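Local coordinates for C-glycoside 3-oxidase (Microbacterium trichothecenolyticum, PDB 7DVE), which oxidises the C3 hydroxyl of the sugar in C-glycosides such as isoorientin and mangiferin, using bound FAD and oxygen and releasing hydrogen peroxide, at residues A[38-43]-A[235-240]; A[15-20]-A[119-124]; A[274-279]-A[391-396]. One frame throughout, in Å; residues are numbered along the deposited sequence.

Contact 1. Residues A[38-43]-A[235-240]; sequences AMFEVG and SLVTRV. With FAD (flavin-adenine dinucleotide), chain C.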
loop_
_atom_site.group_PDB
_atom_site.type_symbol
_atom_site.label_atom_id
_atom_site.label_comp_id
_atom_site.label_asym_id
_atom_site.label_seq_id
_atom_site.Cartn_x
_atom_site.Cartn_y
_atom_site.Cartn_z
ATOM N N ALA A 38 -8.037 20.572 -0.863
ATOM C CA ALA A 38 -6.649 20.796 -0.479
ATOM C C ALA A 38 -6.055 19.487 0.021
ATOM O O ALA A 38 -6.672 18.795 0.834
ATOM C CB ALA A 38 -6.534 21.887 0.591
ATOM N N MET A 39 -4.867 19.149 -0.459
ATOM C CA MET A 39 -4.169 17.938 -0.051
ATOM C C MET A 39 -2.876 18.353 0.629
ATOM O O MET A 39 -2.125 19.161 0.076
ATOM C CB MET A 39 -3.883 17.026 -1.245
ATOM C CG MET A 39 -3.117 15.761 -0.900
ATOM S SD MET A 39 -2.731 14.741 -2.366
ATOM C CE MET A 39 -4.105 13.595 -2.371
ATOM N N PHE A 40 -2.644 17.827 1.833
ATOM C CA PHE A 40 -1.479 18.130 2.647
ATOM C C PHE A 40 -0.652 16.863 2.825
ATOM O O PHE A 40 -1.183 15.820 3.224
ATOM C CB PHE A 40 -1.901 18.721 3.993
ATOM C CG PHE A 40 -2.840 19.885 3.857
ATOM C CD1 PHE A 40 -2.356 21.149 3.554
ATOM C CD2 PHE A 40 -4.207 19.711 3.998
ATOM C CE1 PHE A 40 -3.214 22.226 3.405
ATOM C CE2 PHE A 40 -5.070 20.776 3.849
ATOM C CZ PHE A 40 -4.571 22.041 3.551
ATOM N N GLU A 41 0.636 16.963 2.502
ATOM C CA GLU A 41 1.589 15.865 2.557
ATOM C C GLU A 41 2.855 16.362 3.242
ATOM O O GLU A 41 3.422 17.375 2.824
ATOM C CB GLU A 41 1.919 15.350 1.145
ATOM C CG GLU A 41 3.253 14.647 1.051
ATOM C CD GLU A 41 3.238 13.303 1.733
ATOM O OE1 GLU A 41 2.363 12.482 1.413
ATOM O OE2 GLU A 41 4.103 13.069 2.600
ATOM N N VAL A 42 3.305 15.644 4.277
ATOM C CA VAL A 42 4.426 16.125 5.083
ATOM C C VAL A 42 5.766 15.971 4.355
ATOM O O VAL A 42 6.680 16.787 4.545
ATOM C CB VAL A 42 4.426 15.406 6.447
ATOM C CG1 VAL A 42 4.573 13.892 6.276
ATOM C CG2 VAL A 42 5.523 15.959 7.328
ATOM N N GLY A 43 5.906 14.946 3.506
ATOM C CA GLY A 43 7.136 14.695 2.776
ATOM C C GLY A 43 7.362 15.681 1.645
ATOM O O GLY A 43 6.470 16.455 1.273
ATOM N N SER A 235 3.983 19.645 4.372
ATOM C CA SER A 235 2.901 20.229 5.160
ATOM C C SER A 235 2.406 19.170 6.134
ATOM O O SER A 235 1.736 18.215 5.722
ATOM C CB SER A 235 1.771 20.724 4.264
ATOM O OG SER A 235 2.209 21.832 3.498
ATOM N N LEU A 236 2.739 19.334 7.415
ATOM C CA LEU A 236 2.377 18.360 8.432
ATOM C C LEU A 236 1.033 18.709 9.051
ATOM O O LEU A 236 0.836 19.825 9.533
ATOM C CB LEU A 236 3.447 18.292 9.518
ATOM C CG LEU A 236 3.089 17.476 10.763
ATOM C CD1 LEU A 236 2.990 15.984 10.444
ATOM C CD2 LEU A 236 4.107 17.728 11.862
ATOM N N VAL A 237 0.114 17.759 9.033
ATOM C CA VAL A 237 -1.157 17.902 9.728
ATOM C C VAL A 237 -0.963 17.371 11.144
ATOM O O VAL A 237 -0.657 16.188 11.336
ATOM C CB VAL A 237 -2.287 17.161 8.994
ATOM C CG1 VAL A 237 -3.598 17.230 9.781
ATOM C CG2 VAL A 237 -2.490 17.753 7.608
ATOM N N THR A 238 -1.112 18.256 12.137
ATOM C CA THR A 238 -0.950 17.882 13.534
ATOM C C THR A 238 -2.273 17.607 14.236
ATOM O O THR A 238 -2.271 16.964 15.291
ATOM C CB THR A 238 -0.200 18.976 14.300
ATOM O OG1 THR A 238 -0.859 20.228 14.099
ATOM C CG2 THR A 238 1.212 19.099 13.792
ATOM N N ARG A 239 -3.398 18.041 13.665
ATOM C CA ARG A 239 -4.678 17.916 14.346
ATOM C C ARG A 239 -5.820 17.972 13.338
ATOM O O ARG A 239 -5.789 18.766 12.395
ATOM C CB ARG A 239 -4.843 19.027 15.385
ATOM C CG ARG A 239 -5.730 18.667 16.548
ATOM C CD ARG A 239 -5.958 19.869 17.490
ATOM N NE ARG A 239 -4.793 20.747 17.564
ATOM C CZ ARG A 239 -4.839 22.044 17.845
ATOM N NH1 ARG A 239 -5.987 22.660 18.088
ATOM N NH2 ARG A 239 -3.703 22.738 17.899
ATOM N N VAL A 240 -6.826 17.132 13.556
ATOM C CA VAL A 240 -8.126 17.293 12.919
ATOM C C VAL A 240 -8.975 18.191 13.811
ATOM O O VAL A 240 -9.273 17.837 14.958
ATOM C CB VAL A 240 -8.816 15.942 12.695
ATOM C CG1 VAL A 240 -10.217 16.159 12.107
ATOM C CG2 VAL A 240 -7.963 15.042 11.791
HETATM P PA FAD C . 0.990 5.669 1.874
HETATM O O1A FAD C . 1.918 5.471 3.014
HETATM O O2A FAD C . 1.315 5.046 0.570
HETATM O O5B FAD C . 0.890 7.276 1.772
HETATM C C5B FAD C . 0.511 8.024 2.930
HETATM C C4B FAD C . 1.089 9.414 2.853
HETATM O O4B FAD C . 0.587 10.109 4.033
HETATM C C3B FAD C . 2.623 9.388 3.009
HETATM O O3B FAD C . 3.199 10.130 1.916
HETATM C C2B FAD C . 2.808 10.141 4.335
HETATM O O2B FAD C . 3.981 10.959 4.325
HETATM C C1B FAD C . 1.595 11.048 4.377
HETATM N N9A FAD C . 1.333 11.531 5.781
HETATM C C8A FAD C . 1.251 10.678 6.816
HETATM N N7A FAD C . 1.003 11.381 7.926
HETATM C C5A FAD C . 0.938 12.673 7.594
HETATM C C6A FAD C . 0.697 13.764 8.334
HETATM N N6A FAD C . 0.498 13.561 9.636
HETATM N N1A FAD C . 0.653 15.001 7.803
HETATM C C2A FAD C . 0.870 15.131 6.429
HETATM N N3A FAD C . 1.108 13.971 5.668
HETATM C C4A FAD C . 1.136 12.768 6.266
HETATM N N1 FAD C . 1.505 -2.772 -2.150
HETATM C C2 FAD C . 0.751 -3.557 -3.005
HETATM O O2 FAD C . -0.469 -3.506 -2.904
HETATM N N3 FAD C . 1.382 -4.392 -3.942
HETATM C C4 FAD C . 2.791 -4.394 -4.048
HETATM O O4 FAD C . 3.334 -5.114 -4.892
HETATM C C4X FAD C . 3.532 -3.598 -3.181
HETATM N N5 FAD C . 4.888 -3.595 -3.189
HETATM C C5X FAD C . 5.567 -2.697 -2.418
HETATM C C6 FAD C . 6.966 -2.576 -2.513
HETATM C C7 FAD C . 7.678 -1.632 -1.782
HETATM C C7M FAD C . 9.218 -1.519 -1.917
HETATM C C8 FAD C . 6.988 -0.779 -0.918
HETATM C C8M FAD C . 7.764 0.270 -0.099
HETATM C C9 FAD C . 5.595 -0.895 -0.808
HETATM C C9A FAD C . 4.876 -1.853 -1.546
HETATM N N10 FAD C . 3.535 -1.982 -1.430
HETATM C C10 FAD C . 2.867 -2.796 -2.250
HETATM C "C1'" FAD C . 2.733 -1.220 -0.431
HETATM C "C2'" FAD C . 2.056 0.049 -0.965
HETATM O "O2'" FAD C . 3.079 1.005 -1.291
HETATM C "C3'" FAD C . 1.041 0.610 0.086
HETATM O "O3'" FAD C . 0.021 -0.364 0.346
HETATM C "C4'" FAD C . 0.321 1.851 -0.443
HETATM O "O4'" FAD C . 1.275 2.846 -0.783
HETATM C "C5'" FAD C . -0.636 2.423 0.638
HETATM O "O5'" FAD C . -1.146 3.707 0.228
HETATM P P FAD C . -1.687 4.830 1.261
HETATM O O1P FAD C . -1.923 6.138 0.592
HETATM O O2P FAD C . -2.795 4.179 1.992
HETATM O O3P FAD C . -0.491 5.201 2.286
#

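Contact 2. Residues A[15-20]-A[119-124]; sequences VGSGPA and SNVGGM. With FAD (flavin-adenine dinucleotide), chain C.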
loop_
_atom_site.group_PDB
_atom_site.type_symbol
_atom_site.label_atom_id
_atom_site.label_comp_id
_atom_site.label_asym_id
_atom_site.label_seq_id
_atom_site.Cartn_x
_atom_site.Cartn_y
_atom_site.Cartn_z
ATOM N N VAL A 15 -5.341 14.613 4.060
ATOM C CA VAL A 15 -3.981 14.453 4.558
ATOM C C VAL A 15 -3.442 13.137 4.009
ATOM O O VAL A 15 -4.115 12.101 4.075
ATOM C CB VAL A 15 -3.942 14.553 6.102
ATOM C CG1 VAL A 15 -5.008 13.724 6.728
ATOM C CG2 VAL A 15 -2.566 14.167 6.690
ATOM N N GLY A 16 -2.285 13.195 3.361
ATOM C CA GLY A 16 -1.744 12.016 2.723
ATOM C C GLY A 16 -1.852 12.032 1.213
ATOM O O GLY A 16 -2.919 12.336 0.664
ATOM N N SER A 17 -0.766 11.686 0.516
ATOM C CA SER A 17 -0.757 11.813 -0.935
ATOM C C SER A 17 -0.381 10.507 -1.631
ATOM O O SER A 17 0.033 10.528 -2.787
ATOM C CB SER A 17 0.181 12.938 -1.360
ATOM O OG SER A 17 1.517 12.485 -1.357
ATOM N N GLY A 18 -0.518 9.371 -0.953
ATOM C CA GLY A 18 -0.413 8.085 -1.597
ATOM C C GLY A 18 -1.713 7.730 -2.295
ATOM O O GLY A 18 -2.640 8.536 -2.351
ATOM N N PRO A 19 -1.813 6.507 -2.819
ATOM C CA PRO A 19 -2.981 6.148 -3.655
ATOM C C PRO A 19 -4.330 6.327 -2.981
ATOM O O PRO A 19 -5.329 6.501 -3.689
ATOM C CB PRO A 19 -2.728 4.675 -3.994
ATOM C CG PRO A 19 -1.234 4.484 -3.818
ATOM C CD PRO A 19 -0.796 5.446 -2.764
ATOM N N ALA A 20 -4.410 6.309 -1.646
ATOM C CA ALA A 20 -5.713 6.461 -0.991
ATOM C C ALA A 20 -6.183 7.915 -1.006
ATOM O O ALA A 20 -7.309 8.223 -1.441
ATOM C CB ALA A 20 -5.634 5.927 0.449
ATOM N N SER A 119 7.735 9.109 3.521
ATOM C CA SER A 119 7.267 10.487 3.693
ATOM C C SER A 119 7.668 11.268 2.447
ATOM O O SER A 119 8.806 11.742 2.350
ATOM C CB SER A 119 7.847 11.118 4.948
ATOM O OG SER A 119 7.131 10.693 6.098
ATOM N N ASN A 120 6.735 11.395 1.501
ATOM C CA ASN A 120 7.002 12.014 0.201
ATOM C C ASN A 120 5.696 12.116 -0.574
ATOM O O ASN A 120 4.713 11.445 -0.250
ATOM C CB ASN A 120 8.032 11.219 -0.598
ATOM C CG ASN A 120 7.600 9.778 -0.830
ATOM O OD1 ASN A 120 7.973 8.875 -0.067
ATOM N ND2 ASN A 120 6.803 9.553 -1.891
ATOM N N VAL A 121 5.681 12.976 -1.591
ATOM C CA VAL A 121 4.511 13.028 -2.462
ATOM C C VAL A 121 4.455 11.728 -3.252
ATOM O O VAL A 121 5.462 11.281 -3.810
ATOM C CB VAL A 121 4.546 14.282 -3.353
ATOM C CG1 VAL A 121 3.421 14.255 -4.403
ATOM C CG2 VAL A 121 4.381 15.545 -2.471
ATOM N N GLY A 122 3.307 11.056 -3.211
ATOM C CA GLY A 122 3.174 9.709 -3.732
ATOM C C GLY A 122 3.144 8.615 -2.677
ATOM O O GLY A 122 2.733 7.484 -2.992
ATOM N N GLY A 123 3.553 8.921 -1.437
ATOM C CA GLY A 123 3.657 7.941 -0.370
ATOM C C GLY A 123 4.527 6.770 -0.782
ATOM O O GLY A 123 5.391 6.873 -1.667
ATOM N N MET A 124 4.252 5.615 -0.169
ATOM C CA MET A 124 4.986 4.395 -0.479
ATOM C C MET A 124 4.841 3.980 -1.945
ATOM O O MET A 124 5.709 3.264 -2.473
ATOM C CB MET A 124 4.507 3.282 0.439
ATOM C CG MET A 124 5.461 3.027 1.554
ATOM S SD MET A 124 4.936 1.851 2.817
ATOM C CE MET A 124 4.147 0.657 1.848
HETATM P PA FAD C . 0.990 5.669 1.874
HETATM O O1A FAD C . 1.918 5.471 3.014
HETATM O O2A FAD C . 1.315 5.046 0.570
HETATM O O5B FAD C . 0.890 7.276 1.772
HETATM C C5B FAD C . 0.511 8.024 2.930
HETATM C C4B FAD C . 1.089 9.414 2.853
HETATM O O4B FAD C . 0.587 10.109 4.033
HETATM C C3B FAD C . 2.623 9.388 3.009
HETATM O O3B FAD C . 3.199 10.130 1.916
HETATM C C2B FAD C . 2.808 10.141 4.335
HETATM O O2B FAD C . 3.981 10.959 4.325
HETATM C C1B FAD C . 1.595 11.048 4.377
HETATM N N9A FAD C . 1.333 11.531 5.781
HETATM C C8A FAD C . 1.251 10.678 6.816
HETATM N N7A FAD C . 1.003 11.381 7.926
HETATM C C5A FAD C . 0.938 12.673 7.594
HETATM C C6A FAD C . 0.697 13.764 8.334
HETATM N N6A FAD C . 0.498 13.561 9.636
HETATM N N1A FAD C . 0.653 15.001 7.803
HETATM C C2A FAD C . 0.870 15.131 6.429
HETATM N N3A FAD C . 1.108 13.971 5.668
HETATM C C4A FAD C . 1.136 12.768 6.266
HETATM N N1 FAD C . 1.505 -2.772 -2.150
HETATM C C2 FAD C . 0.751 -3.557 -3.005
HETATM O O2 FAD C . -0.469 -3.506 -2.904
HETATM N N3 FAD C . 1.382 -4.392 -3.942
HETATM C C4 FAD C . 2.791 -4.394 -4.048
HETATM O O4 FAD C . 3.334 -5.114 -4.892
HETATM C C4X FAD C . 3.532 -3.598 -3.181
HETATM N N5 FAD C . 4.888 -3.595 -3.189
HETATM C C5X FAD C . 5.567 -2.697 -2.418
HETATM C C6 FAD C . 6.966 -2.576 -2.513
HETATM C C7 FAD C . 7.678 -1.632 -1.782
HETATM C C7M FAD C . 9.218 -1.519 -1.917
HETATM C C8 FAD C . 6.988 -0.779 -0.918
HETATM C C8M FAD C . 7.764 0.270 -0.099
HETATM C C9 FAD C . 5.595 -0.895 -0.808
HETATM C C9A FAD C . 4.876 -1.853 -1.546
HETATM N N10 FAD C . 3.535 -1.982 -1.430
HETATM C C10 FAD C . 2.867 -2.796 -2.250
HETATM C "C1'" FAD C . 2.733 -1.220 -0.431
HETATM C "C2'" FAD C . 2.056 0.049 -0.965
HETATM O "O2'" FAD C . 3.079 1.005 -1.291
HETATM C "C3'" FAD C . 1.041 0.610 0.086
HETATM O "O3'" FAD C . 0.021 -0.364 0.346
HETATM C "C4'" FAD C . 0.321 1.851 -0.443
HETATM O "O4'" FAD C . 1.275 2.846 -0.783
HETATM C "C5'" FAD C . -0.636 2.423 0.638
HETATM O "O5'" FAD C . -1.146 3.707 0.228
HETATM P P FAD C . -1.687 4.830 1.261
HETATM O O1P FAD C . -1.923 6.138 0.592
HETATM O O2P FAD C . -2.795 4.179 1.992
HETATM O O3P FAD C . -0.491 5.201 2.286
#

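Contact 3. Residues A[274-279]-A[391-396]; sequences ALRTPQ and DGYGMP. With FAD (flavin-adenine dinucleotide), chain C.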
loop_
_atom_site.group_PDB
_atom_site.type_symbol
_atom_site.label_atom_id
_atom_site.label_comp_id
_atom_site.label_asym_id
_atom_site.label_seq_id
_atom_site.Cartn_x
_atom_site.Cartn_y
_atom_site.Cartn_z
ATOM N N ALA A 274 -1.602 3.158 7.584
ATOM C CA ALA A 274 -2.325 2.470 8.651
ATOM C C ALA A 274 -1.828 2.791 10.059
ATOM O O ALA A 274 -2.496 2.400 11.032
ATOM C CB ALA A 274 -2.259 0.958 8.444
ATOM N N LEU A 275 -0.675 3.445 10.222
ATOM C CA LEU A 275 -0.251 3.767 11.585
ATOM C C LEU A 275 -0.253 5.251 11.875
ATOM O O LEU A 275 -0.533 5.634 13.013
ATOM C CB LEU A 275 1.142 3.206 11.884
ATOM C CG LEU A 275 1.306 1.740 11.501
ATOM C CD1 LEU A 275 2.742 1.479 11.156
ATOM C CD2 LEU A 275 0.793 0.803 12.595
ATOM N N ARG A 276 0.013 6.096 10.873
ATOM C CA ARG A 276 -0.004 7.531 11.116
ATOM C C ARG A 276 -1.415 8.111 11.081
ATOM O O ARG A 276 -1.645 9.167 11.690
ATOM C CB ARG A 276 0.905 8.243 10.121
ATOM C CG ARG A 276 2.373 8.042 10.421
ATOM C CD ARG A 276 3.240 8.882 9.526
ATOM N NE ARG A 276 3.428 8.216 8.243
ATOM C CZ ARG A 276 4.212 8.649 7.262
ATOM N NH1 ARG A 276 4.826 9.816 7.335
ATOM N NH2 ARG A 276 4.390 7.881 6.185
ATOM N N THR A 277 -2.362 7.420 10.430
ATOM C CA THR A 277 -3.772 7.818 10.490
ATOM C C THR A 277 -4.343 7.657 11.895
ATOM O O THR A 277 -4.911 8.634 12.428
ATOM C CB THR A 277 -4.580 7.020 9.453
ATOM O OG1 THR A 277 -4.166 7.378 8.131
ATOM C CG2 THR A 277 -6.074 7.263 9.608
ATOM N N PRO A 278 -4.236 6.486 12.551
ATOM C CA PRO A 278 -4.598 6.437 13.987
ATOM C C PRO A 278 -3.806 7.427 14.825
ATOM O O PRO A 278 -4.367 7.992 15.772
ATOM C CB PRO A 278 -4.284 4.989 14.402
ATOM C CG PRO A 278 -4.172 4.225 13.147
ATOM C CD PRO A 278 -3.733 5.184 12.072
ATOM N N GLN A 279 -2.519 7.647 14.510
ATOM C CA GLN A 279 -1.733 8.659 15.218
ATOM C C GLN A 279 -2.419 10.022 15.196
ATOM O O GLN A 279 -2.612 10.654 16.247
ATOM C CB GLN A 279 -0.334 8.758 14.608
ATOM C CG GLN A 279 0.644 9.599 15.413
ATOM C CD GLN A 279 1.984 9.714 14.731
ATOM O OE1 GLN A 279 2.068 9.854 13.500
ATOM N NE2 GLN A 279 3.048 9.634 15.515
ATOM N N ASP A 391 7.462 11.564 18.077
ATOM C CA ASP A 391 8.361 11.067 17.052
ATOM C C ASP A 391 9.098 12.253 16.428
ATOM O O ASP A 391 9.027 13.382 16.924
ATOM C CB ASP A 391 7.588 10.210 16.048
ATOM C CG ASP A 391 6.628 11.010 15.173
ATOM O OD1 ASP A 391 6.621 12.262 15.225
ATOM O OD2 ASP A 391 5.859 10.360 14.417
ATOM N N GLY A 392 9.810 12.010 15.324
ATOM C CA GLY A 392 10.600 13.057 14.701
ATOM C C GLY A 392 9.786 14.195 14.130
ATOM O O GLY A 392 10.344 15.262 13.859
ATOM N N TYR A 393 8.481 13.988 13.940
ATOM C CA TYR A 393 7.531 15.016 13.522
ATOM C C TYR A 393 6.815 15.695 14.694
ATOM O O TYR A 393 6.009 16.612 14.472
ATOM C CB TYR A 393 6.491 14.400 12.576
ATOM C CG TYR A 393 7.054 13.887 11.262
ATOM C CD1 TYR A 393 7.402 14.764 10.252
ATOM C CD2 TYR A 393 7.230 12.529 11.035
ATOM C CE1 TYR A 393 7.912 14.307 9.053
ATOM C CE2 TYR A 393 7.737 12.061 9.833
ATOM C CZ TYR A 393 8.071 12.959 8.845
ATOM O OH TYR A 393 8.573 12.535 7.635
ATOM N N GLY A 394 7.076 15.268 15.930
ATOM C CA GLY A 394 6.375 15.814 17.078
ATOM C C GLY A 394 4.971 15.300 17.294
ATOM O O GLY A 394 4.210 15.920 18.047
ATOM N N MET A 395 4.625 14.279 16.705
ATOM C CA MET A 395 3.402 13.499 16.775
ATOM C C MET A 395 3.554 12.437 17.848
ATOM O O MET A 395 4.673 11.998 18.124
ATOM C CB MET A 395 3.117 12.847 15.419
ATOM C CG MET A 395 2.648 13.811 14.329
ATOM S SD MET A 395 1.434 15.051 14.844
ATOM C CE MET A 395 -0.095 14.135 14.673
ATOM N N PRO A 396 2.459 12.027 18.489
ATOM C CA PRO A 396 2.588 11.127 19.647
ATOM C C PRO A 396 3.273 9.831 19.257
ATOM O O PRO A 396 2.912 9.192 18.261
ATOM C CB PRO A 396 1.143 10.899 20.103
ATOM C CG PRO A 396 0.325 11.939 19.447
ATOM C CD PRO A 396 1.125 12.640 18.390
HETATM P PA FAD C . 0.990 5.669 1.874
HETATM O O1A FAD C . 1.918 5.471 3.014
HETATM O O2A FAD C . 1.315 5.046 0.570
HETATM O O5B FAD C . 0.890 7.276 1.772
HETATM C C5B FAD C . 0.511 8.024 2.930
HETATM C C4B FAD C . 1.089 9.414 2.853
HETATM O O4B FAD C . 0.587 10.109 4.033
HETATM C C3B FAD C . 2.623 9.388 3.009
HETATM O O3B FAD C . 3.199 10.130 1.916
HETATM C C2B FAD C . 2.808 10.141 4.335
HETATM O O2B FAD C . 3.981 10.959 4.325
HETATM C C1B FAD C . 1.595 11.048 4.377
HETATM N N9A FAD C . 1.333 11.531 5.781
HETATM C C8A FAD C . 1.251 10.678 6.816
HETATM N N7A FAD C . 1.003 11.381 7.926
HETATM C C5A FAD C . 0.938 12.673 7.594
HETATM C C6A FAD C . 0.697 13.764 8.334
HETATM N N6A FAD C . 0.498 13.561 9.636
HETATM N N1A FAD C . 0.653 15.001 7.803
HETATM C C2A FAD C . 0.870 15.131 6.429
HETATM N N3A FAD C . 1.108 13.971 5.668
HETATM C C4A FAD C . 1.136 12.768 6.266
HETATM N N1 FAD C . 1.505 -2.772 -2.150
HETATM C C2 FAD C . 0.751 -3.557 -3.005
HETATM O O2 FAD C . -0.469 -3.506 -2.904
HETATM N N3 FAD C . 1.382 -4.392 -3.942
HETATM C C4 FAD C . 2.791 -4.394 -4.048
HETATM O O4 FAD C . 3.334 -5.114 -4.892
HETATM C C4X FAD C . 3.532 -3.598 -3.181
HETATM N N5 FAD C . 4.888 -3.595 -3.189
HETATM C C5X FAD C . 5.567 -2.697 -2.418
HETATM C C6 FAD C . 6.966 -2.576 -2.513
HETATM C C7 FAD C . 7.678 -1.632 -1.782
HETATM C C7M FAD C . 9.218 -1.519 -1.917
HETATM C C8 FAD C . 6.988 -0.779 -0.918
HETATM C C8M FAD C . 7.764 0.270 -0.099
HETATM C C9 FAD C . 5.595 -0.895 -0.808
HETATM C C9A FAD C . 4.876 -1.853 -1.546
HETATM N N10 FAD C . 3.535 -1.982 -1.430
HETATM C C10 FAD C . 2.867 -2.796 -2.250
HETATM C "C1'" FAD C . 2.733 -1.220 -0.431
HETATM C "C2'" FAD C . 2.056 0.049 -0.965
HETATM O "O2'" FAD C . 3.079 1.005 -1.291
HETATM C "C3'" FAD C . 1.041 0.610 0.086
HETATM O "O3'" FAD C . 0.021 -0.364 0.346
HETATM C "C4'" FAD C . 0.321 1.851 -0.443
HETATM O "O4'" FAD C . 1.275 2.846 -0.783
HETATM C "C5'" FAD C . -0.636 2.423 0.638
HETATM O "O5'" FAD C . -1.146 3.707 0.228
HETATM P P FAD C . -1.687 4.830 1.261
HETATM O O1P FAD C . -1.923 6.138 0.592
HETATM O O2P FAD C . -2.795 4.179 1.992
HETATM O O3P FAD C . -0.491 5.201 2.286
#

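Contact 1. Residues A[38-43]-A[235-240]
Glu-41 O accepts a hydrogen bond of 2.8 Å from Ser-235 N; it joins the chain just past the end of strand 37-40 to the start of strand 235-243. Next to this bond Phe-40 CB meets Val-237 CG2 at 3.8 Å, and Ser-235 CB lies near the plane of the Phe-40 ring, at its edge. Ser-235 OG bonds to Tyr-6 OH. Val-42 and Leu-236 run side by side, CG2 of Val-42 against CB of Leu-236.

Glu-41 turns its side chain away from Ser-235 and onto the FAD ribose. From CB the chain sets out with CG anti to the backbone N (chi1 156°), then bends at chi2 (71°); Glu-41 CD comes to 3.2 Å from FAD O3B, and the carboxylate faces the two ribose hydroxyls, one oxygen to each. OE1 takes the bond from FAD O3B at 2.5 Å; OE2 accepts from FAD O2B at 2.7 Å and, through its anti lone pair, from Gly-43 N at 2.8 Å. The adenine is read by backbone: Val-237 N donates to FAD N1A at 3.1 Å in a nearly straight bond, and FAD N6A returns a weak one to Val-237 O.

A carboxylate accepting from both ribose hydroxyls just after the second Rossmann strand is the classic dinucleotide signature; with adenine held by the main chain of Val-237, the AMP half of FAD is gripped at both ends.

Contact 2. Residues A[15-20]-A[119-124]
The glycine-rich turn of the Rossmann fold, which carries the GxGxxG pattern at Gly-16 and Gly-18, meets the 119-124 loop here, and the FAD ribose and diphosphate lie along the pair. Ser-17 carries the contact. Its OG sits between the backbone N and the carbonyl carbon (chi1 81°), where it accepts from Gly-122 N at 2.9 Å; the same N-H makes a weak bond to Ser-17 O. OG also bonds to Glu-41 OE1, so one hydroxyl couples the turn, the loop and the ribose-binding carboxylate. Val-121 CA presses on that oxygen at 3.2 Å. Farther along, Gly-18 CA points a C-H at Gly-122 O.

The loop is stiffened from within. Residues Asn-120 to Gly-123 form a type II turn, and the Asn-120 amide closes it with two bonds: ND2 donates to Val-121 O at 2.9 Å, lying well above that carbonyl plane, and to Gly-123 O at 3.0 Å. Its OD1 is taken by His-127 NE2.

Both segments then turn their backbones to the cofactor. Met-124 N donates to FAD O2A at 3.1 Å, while Ala-20 N, in the first turn of helix 19-31, sends a long, weak bond to FAD O1P. The cofactor excludes a CB at Gly-18 (FAD O1P) and Gly-123 (FAD O5B), and the backbone angles exclude one at Gly-16 and Gly-122. The helix N-terminus facing the phosphates probably adds a favourable dipole. Diphosphate held between a glycine-rich strand-turn-helix and a second loop is typical of the FAD-binding Rossmann domain of GMC oxidoreductases.

Contact 3. Residues A[274-279]-A[391-396]
The Arg-276 guanidinium and the Tyr-393 ring approach obliquely, NH1 of the arginine 4.4 Å from CE2 of the tyrosine. One face of the guanidinium lies against FAD, with C8A of the adenine 3.4 Å above its plane toward the rim and the ribose C2B over the same group. A bend at chi3 (-82°) lays it there; the salt bridge from NE to Asp-273 and the bonds from NH2 to Ser-118 O and NH1 to Ser-119 OG fix its rotation. Tyr-393 OH bonds to the same Ser-119 OG.

Gln-279 carries the direct link between the segments. Its chain is extended, with CG anti to the backbone N (chi1 -170°), and carries the amide to the 391-396 loop. There NE2 spends both hydrogens: one goes to Pro-396 O at 2.8 Å, nearly straight at 173°, the other to Asp-391 OD2 at 3.1 Å. Both acceptors lie close to the amide plane, but the carboxylate is turned across it, so OD2 is met from above its own plane. Met-395 CB packs on NE2 at 3.2 Å. OD1 of Asp-391 meanwhile accepts from Tyr-393 N, an Asx turn, and from Met-395 N on the opposite face.

A leucine in place of Gln-279 would probably leave Pro-396 O and Asp-391 OD2 without this donor and weaken the tie between helix and loop.

Around this joint, helix 276-283 rests on Phe-385 of strand 382-386 and Met-398 of strand 396-401, while Met-395 packs on Ala-283, and Pro-396 on Trp-282 and Ala-283, of the same helix.

In the fold
From the N terminus, strand 12-15 runs into the glycine-rich turn at 15-20, and helix 19-31 leads on to strand 37-40. Contact 2 closes the long excursion from 15-20 to 119-124. Contact 1 opens inside it, at 38-43, and closes beyond it, at 235-240, so the two cross. Contact 3 follows in series, from the start of helix 276-283 to the loop before strand 396-401. Contact 1 joins the five-stranded parallel sheet to the three-stranded antiparallel one; contact 2 ties that parallel sheet's first turn to the 119-124 loop. Ser-119 bridges contacts 2 and 3, Val-42 touches Tyr-393 between contacts 1 and 3, and all three touch FAD.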